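Local coordinates for putative tetrapyrrole (Corrin/porphyrin) methylase (Bacteroides fragilis, PDB 3FFY), which probably uses S-adenosyl-L-methionine to methylate the ribose 2'-O of a cytidine in 16S rRNA, this chain being the C-terminal part of the enzyme, at residues 19-32 with 44-58. Residues are numbered along the deposited sequence; the frame is centred on the assembly and turned at random. Where two conformers were deposited one is given.
With SO4 (sulfate ion), chain B.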
loop_
_atom_site.group_PDB
_atom_site.type_symbol
_atom_site.label_atom_id
_atom_site.label_comp_id
_atom_site.label_asym_id
_atom_site.label_seq_id
_atom_site.Cartn_x
_atom_site.Cartn_y
_atom_site.Cartn_z
ATOM N N LYS A 19 -6.239 -15.957 1.344
ATOM C CA LYS A 19 -6.830 -16.785 0.300
ATOM C C LYS A 19 -7.021 -15.938 -0.939
ATOM O O LYS A 19 -7.699 -14.892 -0.897
ATOM C CB LYS A 19 -8.159 -17.382 0.720
ATOM C CG LYS A 19 -8.053 -18.375 1.868
ATOM C CD LYS A 19 -8.889 -19.614 1.585
ATOM C CE LYS A 19 -8.121 -20.626 0.701
ATOM N NZ LYS A 19 -7.092 -21.410 1.489
ATOM N N PHE A 20 -6.405 -16.377 -2.039
ATOM C CA PHE A 20 -6.434 -15.599 -3.270
ATOM C C PHE A 20 -6.174 -16.462 -4.485
ATOM O O PHE A 20 -5.570 -17.549 -4.383
ATOM C CB PHE A 20 -5.469 -14.407 -3.221
ATOM C CG PHE A 20 -4.008 -14.771 -3.238
ATOM C CD1 PHE A 20 -3.325 -14.939 -4.438
ATOM C CD2 PHE A 20 -3.314 -14.935 -2.064
ATOM C CE1 PHE A 20 -1.978 -15.286 -4.462
ATOM C CE2 PHE A 20 -1.984 -15.301 -2.074
ATOM C CZ PHE A 20 -1.305 -15.493 -3.269
ATOM N N CYS A 21 -6.653 -15.958 -5.616
ATOM C CA CYS A 21 -6.515 -16.597 -6.895
ATOM C C CYS A 21 -5.601 -15.797 -7.784
ATOM O O CYS A 21 -5.962 -14.709 -8.244
ATOM C CB CYS A 21 -7.875 -16.689 -7.552
ATOM S SG CYS A 21 -8.998 -17.677 -6.570
ATOM N N PHE A 22 -4.416 -16.332 -8.037
ATOM C CA PHE A 22 -3.566 -15.719 -9.031
ATOM C C PHE A 22 -4.177 -16.071 -10.374
ATOM O O PHE A 22 -4.310 -17.242 -10.695
ATOM C CB PHE A 22 -2.117 -16.196 -8.943
ATOM C CG PHE A 22 -1.257 -15.608 -10.008
ATOM C CD1 PHE A 22 -0.838 -14.285 -9.909
ATOM C CD2 PHE A 22 -0.962 -16.321 -11.168
ATOM C CE1 PHE A 22 -0.065 -13.691 -10.939
ATOM C CE2 PHE A 22 -0.193 -15.756 -12.178
ATOM C CZ PHE A 22 0.246 -14.427 -12.060
ATOM N N GLU A 23 -4.567 -15.050 -11.139
ATOM C CA GLU A 23 -5.139 -15.270 -12.475
ATOM C C GLU A 23 -4.171 -14.901 -13.611
ATOM O O GLU A 23 -4.311 -15.373 -14.737
ATOM C CB GLU A 23 -6.413 -14.450 -12.624
ATOM C CG GLU A 23 -7.430 -14.610 -11.506
ATOM C CD GLU A 23 -8.160 -15.940 -11.517
ATOM O OE1 GLU A 23 -8.101 -16.711 -12.506
ATOM O OE2 GLU A 23 -8.828 -16.201 -10.512
ATOM N N GLY A 24 -3.169 -14.073 -13.326
ATOM C CA GLY A 24 -2.177 -13.685 -14.345
ATOM C C GLY A 24 -2.760 -12.658 -15.301
ATOM O O GLY A 24 -3.415 -11.726 -14.891
ATOM N N PHE A 25 -2.542 -12.864 -16.587
ATOM C CA PHE A 25 -3.013 -11.972 -17.624
ATOM C C PHE A 25 -4.299 -12.515 -18.169
ATOM O O PHE A 25 -4.405 -13.712 -18.434
ATOM C CB PHE A 25 -1.997 -11.957 -18.750
ATOM C CG PHE A 25 -0.702 -11.312 -18.361
ATOM C CD1 PHE A 25 -0.559 -9.916 -18.438
ATOM C CD2 PHE A 25 0.356 -12.068 -17.906
ATOM C CE1 PHE A 25 0.624 -9.305 -18.077
ATOM C CE2 PHE A 25 1.549 -11.462 -17.549
ATOM C CZ PHE A 25 1.673 -10.074 -17.625
ATOM N N LEU A 26 -5.277 -11.648 -18.352
ATOM C CA LEU A 26 -6.494 -12.011 -19.073
ATOM C C LEU A 26 -6.190 -12.319 -20.520
ATOM O O LEU A 26 -5.263 -11.753 -21.135
ATOM C CB LEU A 26 -7.473 -10.864 -19.054
ATOM C CG LEU A 26 -8.367 -10.679 -17.851
ATOM C CD1 LEU A 26 -8.848 -9.221 -17.935
ATOM C CD2 LEU A 26 -9.566 -11.627 -17.952
ATOM N N PRO A 27 -6.957 -13.227 -21.089
ATOM C CA PRO A 27 -6.900 -13.383 -22.511
ATOM C C PRO A 27 -7.212 -12.057 -23.184
ATOM O O PRO A 27 -8.106 -11.346 -22.741
ATOM C CB PRO A 27 -8.008 -14.387 -22.787
ATOM C CG PRO A 27 -8.162 -15.144 -21.521
ATOM C CD PRO A 27 -7.893 -14.158 -20.449
ATOM N N GLN A 28 -6.462 -11.717 -24.226
ATOM C CA GLN A 28 -6.660 -10.456 -24.935
ATOM C C GLN A 28 -7.883 -10.510 -25.821
ATOM O O GLN A 28 -8.530 -9.481 -26.052
ATOM C CB GLN A 28 -5.437 -10.115 -25.802
ATOM C CG GLN A 28 -4.224 -9.662 -25.008
ATOM C CD GLN A 28 -4.399 -8.256 -24.412
ATOM O OE1 GLN A 28 -4.384 -7.258 -25.156
ATOM N NE2 GLN A 28 -4.551 -8.167 -23.070
ATOM N N LYS A 29 -8.174 -11.708 -26.342
ATOM C CA LYS A 29 -9.246 -11.898 -27.324
ATOM C C LYS A 29 -9.964 -13.227 -27.041
ATOM O O LYS A 29 -10.677 -13.353 -26.042
ATOM C CB LYS A 29 -8.692 -11.816 -28.771
ATOM C CG LYS A 29 -7.997 -10.462 -29.167
ATOM C CD LYS A 29 -6.938 -10.613 -30.333
ATOM C CE LYS A 29 -5.503 -10.080 -29.941
ATOM N NZ LYS A 29 -4.544 -11.104 -29.321
ATOM N N LYS A 30 -9.778 -14.227 -27.898
ATOM C CA LYS A 30 -10.393 -15.529 -27.659
ATOM C C LYS A 30 -10.186 -15.965 -26.197
ATOM O O LYS A 30 -9.080 -15.839 -25.649
ATOM C CB LYS A 30 -9.859 -16.582 -28.659
ATOM C CG LYS A 30 -10.938 -17.199 -29.584
ATOM C CD LYS A 30 -11.357 -18.652 -29.171
ATOM C CE LYS A 30 -11.266 -18.899 -27.619
ATOM N NZ LYS A 30 -12.193 -19.939 -27.042
ATOM N N GLY A 31 -11.276 -16.414 -25.569
ATOM C CA GLY A 31 -11.256 -16.924 -24.203
ATOM C C GLY A 31 -11.482 -15.871 -23.126
ATOM O O GLY A 31 -11.629 -16.223 -21.964
ATOM N N ARG A 32 -11.527 -14.590 -23.498
ATOM C CA ARG A 32 -11.552 -13.493 -22.507
ATOM C C ARG A 32 -12.867 -13.323 -21.791
ATOM O O ARG A 32 -12.894 -13.229 -20.563
ATOM C CB ARG A 32 -11.219 -12.185 -23.178
ATOM C CG ARG A 32 -11.201 -11.011 -22.233
ATOM C CD ARG A 32 -10.952 -9.774 -23.044
ATOM N NE ARG A 32 -10.808 -8.605 -22.202
ATOM C CZ ARG A 32 -9.677 -8.154 -21.676
ATOM N NH1 ARG A 32 -8.529 -8.762 -21.880
ATOM N NH2 ARG A 32 -9.709 -7.052 -20.928
ATOM N N ARG A 44 -13.052 -15.391 -3.451
ATOM C CA ARG A 44 -11.678 -15.052 -3.040
ATOM C C ARG A 44 -11.193 -13.820 -3.818
ATOM O O ARG A 44 -11.627 -13.587 -4.923
ATOM C CB ARG A 44 -10.700 -16.220 -3.290
ATOM C CG ARG A 44 -10.995 -17.554 -2.546
ATOM C CD ARG A 44 -10.317 -18.721 -3.305
ATOM N NE ARG A 44 -10.476 -20.067 -2.719
ATOM C CZ ARG A 44 -9.465 -20.883 -2.473
ATOM N NH1 ARG A 44 -8.232 -20.499 -2.761
ATOM N NH2 ARG A 44 -9.687 -22.073 -1.938
ATOM N N THR A 45 -10.273 -13.060 -3.209
ATOM C CA THR A 45 -9.510 -12.010 -3.892
ATOM C C THR A 45 -8.851 -12.621 -5.130
ATOM O O THR A 45 -8.383 -13.732 -5.092
ATOM C CB THR A 45 -8.433 -11.448 -2.966
ATOM O OG1 THR A 45 -9.081 -10.911 -1.808
ATOM C CG2 THR A 45 -7.596 -10.365 -3.655
HETATM N N MSE A 46 -8.848 -11.881 -6.226
HETATM C CA MSE A 46 -8.266 -12.309 -7.486
HETATM C C MSE A 46 -7.112 -11.395 -7.769
HETATM O O MSE A 46 -7.196 -10.190 -7.504
HETATM C CB MSE A 46 -9.303 -12.202 -8.582
HETATM C CG MSE A 46 -10.347 -13.293 -8.400
HETATM SE SE MSE A 46 -11.955 -12.909 -9.264
HETATM C CE MSE A 46 -12.594 -11.551 -7.994
ATOM N N VAL A 47 -6.046 -11.952 -8.320
ATOM C CA VAL A 47 -4.886 -11.147 -8.671
ATOM C C VAL A 47 -4.590 -11.344 -10.140
ATOM O O VAL A 47 -4.511 -12.493 -10.639
ATOM C CB VAL A 47 -3.628 -11.529 -7.845
ATOM C CG1 VAL A 47 -2.423 -10.635 -8.296
ATOM C CG2 VAL A 47 -3.955 -11.431 -6.326
ATOM N N PHE A 48 -4.470 -10.214 -10.829
ATOM C CA PHE A 48 -4.183 -10.170 -12.273
ATOM C C PHE A 48 -2.990 -9.243 -12.518
ATOM O O PHE A 48 -2.748 -8.309 -11.749
ATOM C CB PHE A 48 -5.346 -9.544 -13.048
ATOM C CG PHE A 48 -6.700 -10.173 -12.786
ATOM C CD1 PHE A 48 -7.198 -11.157 -13.631
ATOM C CD2 PHE A 48 -7.479 -9.726 -11.738
ATOM C CE1 PHE A 48 -8.461 -11.710 -13.391
ATOM C CE2 PHE A 48 -8.732 -10.266 -11.487
ATOM C CZ PHE A 48 -9.220 -11.261 -12.308
ATOM N N TYR A 49 -2.296 -9.493 -13.629
ATOM C CA TYR A 49 -1.282 -8.586 -14.200
ATOM C C TYR A 49 -1.865 -7.952 -15.436
ATOM O O TYR A 49 -2.628 -8.598 -16.176
ATOM C CB TYR A 49 -0.011 -9.348 -14.584
ATOM C CG TYR A 49 0.836 -9.830 -13.427
ATOM C CD1 TYR A 49 0.925 -9.118 -12.261
ATOM C CD2 TYR A 49 1.584 -10.986 -13.529
ATOM C CE1 TYR A 49 1.744 -9.547 -11.225
ATOM C CE2 TYR A 49 2.408 -11.402 -12.502
ATOM C CZ TYR A 49 2.464 -10.668 -11.353
ATOM O OH TYR A 49 3.268 -11.053 -10.311
ATOM N N GLU A 50 -1.516 -6.690 -15.660
ATOM C CA GLU A 50 -2.025 -5.967 -16.804
ATOM C C GLU A 50 -1.007 -4.937 -17.304
ATOM O O GLU A 50 -0.134 -4.464 -16.548
ATOM C CB GLU A 50 -3.340 -5.286 -16.431
ATOM C CG GLU A 50 -4.147 -4.741 -17.595
ATOM C CD GLU A 50 -4.362 -5.792 -18.663
ATOM O OE1 GLU A 50 -5.417 -6.459 -18.573
ATOM O OE2 GLU A 50 -3.442 -5.987 -19.517
ATOM N N SER A 51 -1.127 -4.594 -18.582
ATOM C CA SER A 51 -0.288 -3.557 -19.163
ATOM C C SER A 51 -0.979 -2.208 -19.052
ATOM O O SER A 51 -2.231 -2.124 -18.894
ATOM C CB SER A 51 0.034 -3.902 -20.607
ATOM O OG SER A 51 -1.036 -3.596 -21.476
ATOM N N PRO A 52 -0.180 -1.136 -19.074
ATOM C CA PRO A 52 -0.778 0.182 -18.816
ATOM C C PRO A 52 -1.809 0.577 -19.894
ATOM O O PRO A 52 -2.821 1.198 -19.576
ATOM C CB PRO A 52 0.414 1.149 -18.840
ATOM C CG PRO A 52 1.647 0.316 -18.950
ATOM C CD PRO A 52 1.275 -1.084 -19.312
ATOM N N HIS A 53 -1.563 0.198 -21.146
ATOM C CA HIS A 53 -2.479 0.561 -22.225
ATOM C C HIS A 53 -3.768 -0.238 -22.238
ATOM O O HIS A 53 -4.701 0.144 -22.924
ATOM C CB HIS A 53 -1.806 0.426 -23.598
ATOM C CG HIS A 53 -0.621 1.327 -23.781
ATOM N ND1 HIS A 53 0.502 1.262 -22.972
ATOM C CD2 HIS A 53 -0.364 2.286 -24.703
ATOM C CE1 HIS A 53 1.391 2.153 -23.383
ATOM N NE2 HIS A 53 0.890 2.783 -24.434
ATOM N N ARG A 54 -3.811 -1.349 -21.512
ATOM C CA ARG A 54 -4.996 -2.210 -21.456
ATOM C C ARG A 54 -5.748 -2.054 -20.154
ATOM O O ARG A 54 -6.856 -2.553 -20.021
ATOM C CB ARG A 54 -4.623 -3.692 -21.606
ATOM C CG ARG A 54 -4.734 -4.243 -23.025
ATOM C CD ARG A 54 -3.412 -4.316 -23.733
ATOM N NE ARG A 54 -2.782 -5.637 -23.581
ATOM C CZ ARG A 54 -1.770 -6.092 -24.328
ATOM N NH1 ARG A 54 -1.243 -5.346 -25.303
ATOM N NH2 ARG A 54 -1.286 -7.309 -24.098
ATOM N N LEU A 55 -5.168 -1.356 -19.177
ATOM C CA LEU A 55 -5.794 -1.318 -17.847
ATOM C C LEU A 55 -7.229 -0.804 -17.826
ATOM O O LEU A 55 -8.091 -1.410 -17.190
ATOM C CB LEU A 55 -4.951 -0.501 -16.853
ATOM C CG LEU A 55 -5.474 -0.434 -15.396
ATOM C CD1 LEU A 55 -5.600 -1.859 -14.753
ATOM C CD2 LEU A 55 -4.603 0.509 -14.592
ATOM N N LEU A 56 -7.501 0.302 -18.524
ATOM C CA LEU A 56 -8.805 0.938 -18.421
ATOM C C LEU A 56 -9.873 -0.002 -18.953
ATOM O O LEU A 56 -10.900 -0.166 -18.319
ATOM C CB LEU A 56 -8.866 2.250 -19.208
ATOM C CG LEU A 56 -9.629 3.489 -18.682
ATOM C CD1 LEU A 56 -10.290 4.219 -19.866
ATOM C CD2 LEU A 56 -10.565 3.259 -17.527
ATOM N N LYS A 57 -9.632 -0.612 -20.107
ATOM C CA LYS A 57 -10.564 -1.631 -20.660
ATOM C C LYS A 57 -10.839 -2.744 -19.650
ATOM O O LYS A 57 -12.000 -3.055 -19.370
ATOM C CB LYS A 57 -10.002 -2.262 -21.951
ATOM C CG LYS A 57 -10.938 -3.300 -22.646
ATOM C CD LYS A 57 -10.284 -3.987 -23.873
ATOM C CE LYS A 57 -10.994 -5.341 -24.215
ATOM N NZ LYS A 57 -10.598 -5.891 -25.542
ATOM N N THR A 58 -9.765 -3.322 -19.109
ATOM C CA THR A 58 -9.907 -4.397 -18.122
ATOM C C THR A 58 -10.768 -3.942 -16.915
ATOM O O THR A 58 -11.676 -4.666 -16.478
ATOM C CB THR A 58 -8.533 -4.943 -17.673
ATOM O OG1 THR A 58 -7.970 -5.676 -18.763
ATOM C CG2 THR A 58 -8.688 -5.863 -16.472
HETATM S S SO4 B . -14.644 -15.517 -25.728
HETATM O O1 SO4 B . -14.132 -14.112 -25.382
HETATM O O2 SO4 B . -13.635 -16.253 -26.605
HETATM O O3 SO4 B . -16.090 -15.370 -26.121
HETATM O O4 SO4 B . -14.772 -16.381 -24.462
#
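Paired parallel strands of a beta-alpha-beta crossover meet here: strand 20-24, outermost in the chain's mixed sheet, lies along strand 45-50, and helix 32-38 links them. Cys21 bonds through both its backbone polar atoms, N to Thr45 O (2.9 Å) and O to Val47 N. Val47 O then takes Glu23 N at 2.6 Å and, weakly, Gly24 N. This shared carbonyl marks a beta bulge that moves the register by one, after which Gly24 O receives Tyr49 N (2.8 Å). On one face, the edge of Phe22 points at the Tyr49 ring in an offset edge-to-face pair, planes at 73°; CG anti to the backbone N (chi1 177°) brings Phe22 there. Tyr49 CB sits over a face of Phe25, 3.7 Å from its ring centroid. Across the sheet, Glu23 CG covers a face of Phe48, while the Glu23 carboxylate pairs with Lys35 of the crossover helix. Past strand 20-24, Arg32, opening that helix, reaches Thr58 OG1 of helix 55-66 through NH2 (3.1 Å) and Pro27 O through NH1; Thr58 OG1 donates onward to Glu50 OE1 at the strand end. The whole is a beta-alpha-beta unit of the C-terminal alpha/beta domain of a tetrapyrrole methylase-family enzyme.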